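Inulin fructotransferase (Bacillus sp. snu-7, PDB 2INU) breaks down inulin by intramolecular fructosyl transfer, probably releasing difructose anhydride III as its main product. Local coordinates at residues P277-L282 against Y317-I322. Numbering follows the deposited sequence.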
loop_
_atom_site.group_PDB
_atom_site.type_symbol
_atom_site.label_atom_id
_atom_site.label_comp_id
_atom_site.label_asym_id
_atom_site.label_seq_id
_atom_site.Cartn_x
_atom_site.Cartn_y
_atom_site.Cartn_z
ATOM N N PRO A 277 -5.528 -17.167 -21.613
ATOM C CA PRO A 277 -4.418 -18.011 -21.181
ATOM C C PRO A 277 -3.204 -17.132 -20.872
ATOM O O PRO A 277 -3.043 -16.065 -21.457
ATOM C CB PRO A 277 -4.194 -18.891 -22.401
ATOM C CG PRO A 277 -5.586 -19.176 -22.833
ATOM C CD PRO A 277 -6.314 -17.848 -22.667
ATOM N N GLY A 278 -2.377 -17.580 -19.936
ATOM C CA GLY A 278 -1.179 -16.840 -19.569
ATOM C C GLY A 278 -1.360 -15.451 -18.967
ATOM O O GLY A 278 -0.855 -14.464 -19.502
HETATM N N MSE A 279 -2.052 -15.373 -17.834
HETATM C CA MSE A 279 -2.285 -14.099 -17.149
HETATM C C MSE A 279 -1.029 -13.693 -16.379
HETATM O O MSE A 279 -0.726 -12.503 -16.235
HETATM C CB MSE A 279 -3.476 -14.230 -16.180
HETATM C CG MSE A 279 -4.803 -14.468 -16.863
HETATM SE SE MSE A 279 -6.191 -15.151 -15.712
HETATM C CE MSE A 279 -5.896 -14.069 -14.138
ATOM N N LEU A 280 -0.299 -14.697 -15.905
ATOM C CA LEU A 280 0.922 -14.496 -15.130
ATOM C C LEU A 280 2.031 -15.233 -15.879
ATOM O O LEU A 280 2.025 -16.463 -15.948
ATOM C CB LEU A 280 0.751 -15.104 -13.731
ATOM C CG LEU A 280 1.816 -14.213 -12.778
ATOM C CD1 LEU A 280 1.160 -14.279 -11.618
ATOM C CD2 LEU A 280 3.036 -14.803 -12.854
ATOM N N ARG A 281 2.991 -14.493 -16.426
ATOM C CA ARG A 281 4.069 -15.119 -17.190
ATOM C C ARG A 281 5.501 -14.834 -16.744
ATOM O O ARG A 281 5.908 -13.686 -16.580
ATOM C CB ARG A 281 3.942 -14.749 -18.666
ATOM C CG ARG A 281 2.569 -15.010 -19.261
ATOM C CD ARG A 281 2.603 -14.827 -20.771
ATOM N NE ARG A 281 1.283 -14.538 -21.323
ATOM C CZ ARG A 281 1.061 -14.205 -22.591
ATOM N NH1 ARG A 281 2.076 -14.119 -23.439
ATOM N NH2 ARG A 281 -0.172 -13.958 -23.014
ATOM N N LEU A 282 6.261 -15.906 -16.557
ATOM C CA LEU A 282 7.670 -15.822 -16.181
ATOM C C LEU A 282 8.411 -16.453 -17.350
ATOM O O LEU A 282 8.550 -17.671 -17.466
ATOM C CB LEU A 282 7.953 -16.565 -14.874
ATOM C CG LEU A 282 8.188 -15.600 -13.704
ATOM C CD1 LEU A 282 6.962 -14.733 -13.481
ATOM C CD2 LEU A 282 8.526 -16.380 -12.443
ATOM N N TYR A 317 -1.274 -23.493 -22.260
ATOM C CA TYR A 317 -0.196 -22.537 -21.980
ATOM C C TYR A 317 -0.173 -22.379 -20.464
ATOM O O TYR A 317 0.890 -22.157 -19.866
ATOM C CB TYR A 317 -0.497 -21.170 -22.618
ATOM C CG TYR A 317 0.644 -20.171 -22.552
ATOM C CD1 TYR A 317 1.719 -20.255 -23.434
ATOM C CD2 TYR A 317 0.643 -19.134 -21.617
ATOM C CE1 TYR A 317 2.763 -19.320 -23.403
ATOM C CE2 TYR A 317 1.689 -18.192 -21.569
ATOM C CZ TYR A 317 2.744 -18.297 -22.467
ATOM O OH TYR A 317 3.762 -17.376 -22.442
ATOM N N GLY A 318 -1.357 -22.489 -19.856
ATOM C CA GLY A 318 -1.469 -22.350 -18.417
ATOM C C GLY A 318 -1.835 -20.939 -18.000
ATOM O O GLY A 318 -1.406 -19.976 -18.636
ATOM N N VAL A 319 -2.641 -20.808 -16.948
ATOM C CA VAL A 319 -3.031 -19.489 -16.457
ATOM C C VAL A 319 -1.753 -18.844 -15.940
ATOM O O VAL A 319 -1.556 -17.631 -16.060
ATOM C CB VAL A 319 -4.045 -19.586 -15.300
ATOM C CG1 VAL A 319 -4.378 -18.200 -14.780
ATOM C CG2 VAL A 319 -5.308 -20.286 -15.768
ATOM N N VAL A 320 -0.899 -19.678 -15.354
ATOM C CA VAL A 320 0.382 -19.236 -14.836
ATOM C C VAL A 320 1.441 -20.030 -15.575
ATOM O O VAL A 320 1.488 -21.269 -15.500
ATOM C CB VAL A 320 0.496 -19.471 -13.319
ATOM C CG1 VAL A 320 1.910 -19.142 -12.850
ATOM C CG2 VAL A 320 -0.513 -18.600 -12.588
ATOM N N HIS A 321 2.289 -19.291 -16.283
ATOM C CA HIS A 321 3.332 -19.877 -17.102
ATOM C C HIS A 321 4.725 -19.531 -16.570
ATOM O O HIS A 321 5.100 -18.354 -16.491
ATOM C CB HIS A 321 3.134 -19.357 -18.522
ATOM C CG HIS A 321 4.001 -20.004 -19.539
ATOM N ND1 HIS A 321 5.319 -19.656 -19.742
ATOM C CD2 HIS A 321 3.731 -20.979 -20.451
ATOM C CE1 HIS A 321 5.817 -20.379 -20.730
ATOM N NE2 HIS A 321 4.878 -21.184 -21.173
ATOM N N ILE A 322 5.489 -20.560 -16.207
ATOM C CA ILE A 322 6.831 -20.355 -15.657
ATOM C C ILE A 322 7.945 -21.035 -16.453
ATOM O O ILE A 322 7.907 -22.253 -16.705
ATOM C CB ILE A 322 6.918 -20.875 -14.216
ATOM C CG1 ILE A 322 5.657 -20.471 -13.435
ATOM C CG2 ILE A 322 8.155 -20.298 -13.532
ATOM C CD1 ILE A 322 5.495 -18.988 -13.229
#
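Leu280 and Leu282 pair in register with Val320 and Ile322 where two successive coils of a right-handed parallel beta-helix, the fold of the pectate lyase-like clan, meet. The backbone ladder is straight here: His321 N gives its hydrogen to Leu280 O at 2.9 Å, and Leu282 N gives its own to His321 O at 2.7 Å. On the tightly packed face that carries Leu280, Leu282, Val320 and Ile322 the contacts are between apolar side chains. Leu280 CB sits 3.9 Å from Val320 CG2, and Leu282 runs alongside Ile322, with CD1 of the isoleucine reaching the CB of the leucine. Just ahead of the strands, the selenium of Met279, a selenomethionine, touches Val319 CG1 at 3.7 Å, and both side chains also rest on Ile296.

The side carrying Arg281 and His321 is more polar and partly open to solvent at His321 and at Tyr317, which precedes the strand, though Arg281 is buried. With CG anti to the backbone N (chi1 -172°), the Tyr317 ring is carried across to residues 277-282, where its edge meets Gly278 CA and Arg281 CD, the latter 3.3 Å from Tyr317 OH; one face lies under His321 CD2. A beta carbon on Gly278 would run into Tyr317 CE2. Arg281 crosses the tyrosine at roughly a right angle, CE2 lying over one guanidinium face with the two planes 69° apart, while its NE reaches back to Gly278 O at 2.8 Å, nearly within the guanidinium plane. Shortening this side chain to an alanine would probably cost Gly278 O that bond and leave the Tyr317 edge without the CD methylene packed against it. Where the strands begin, Val319 O is gripped twice: Met279 N comes in bent at 2.9 Å, and Leu280 N approaches more directly at 3.2 Å.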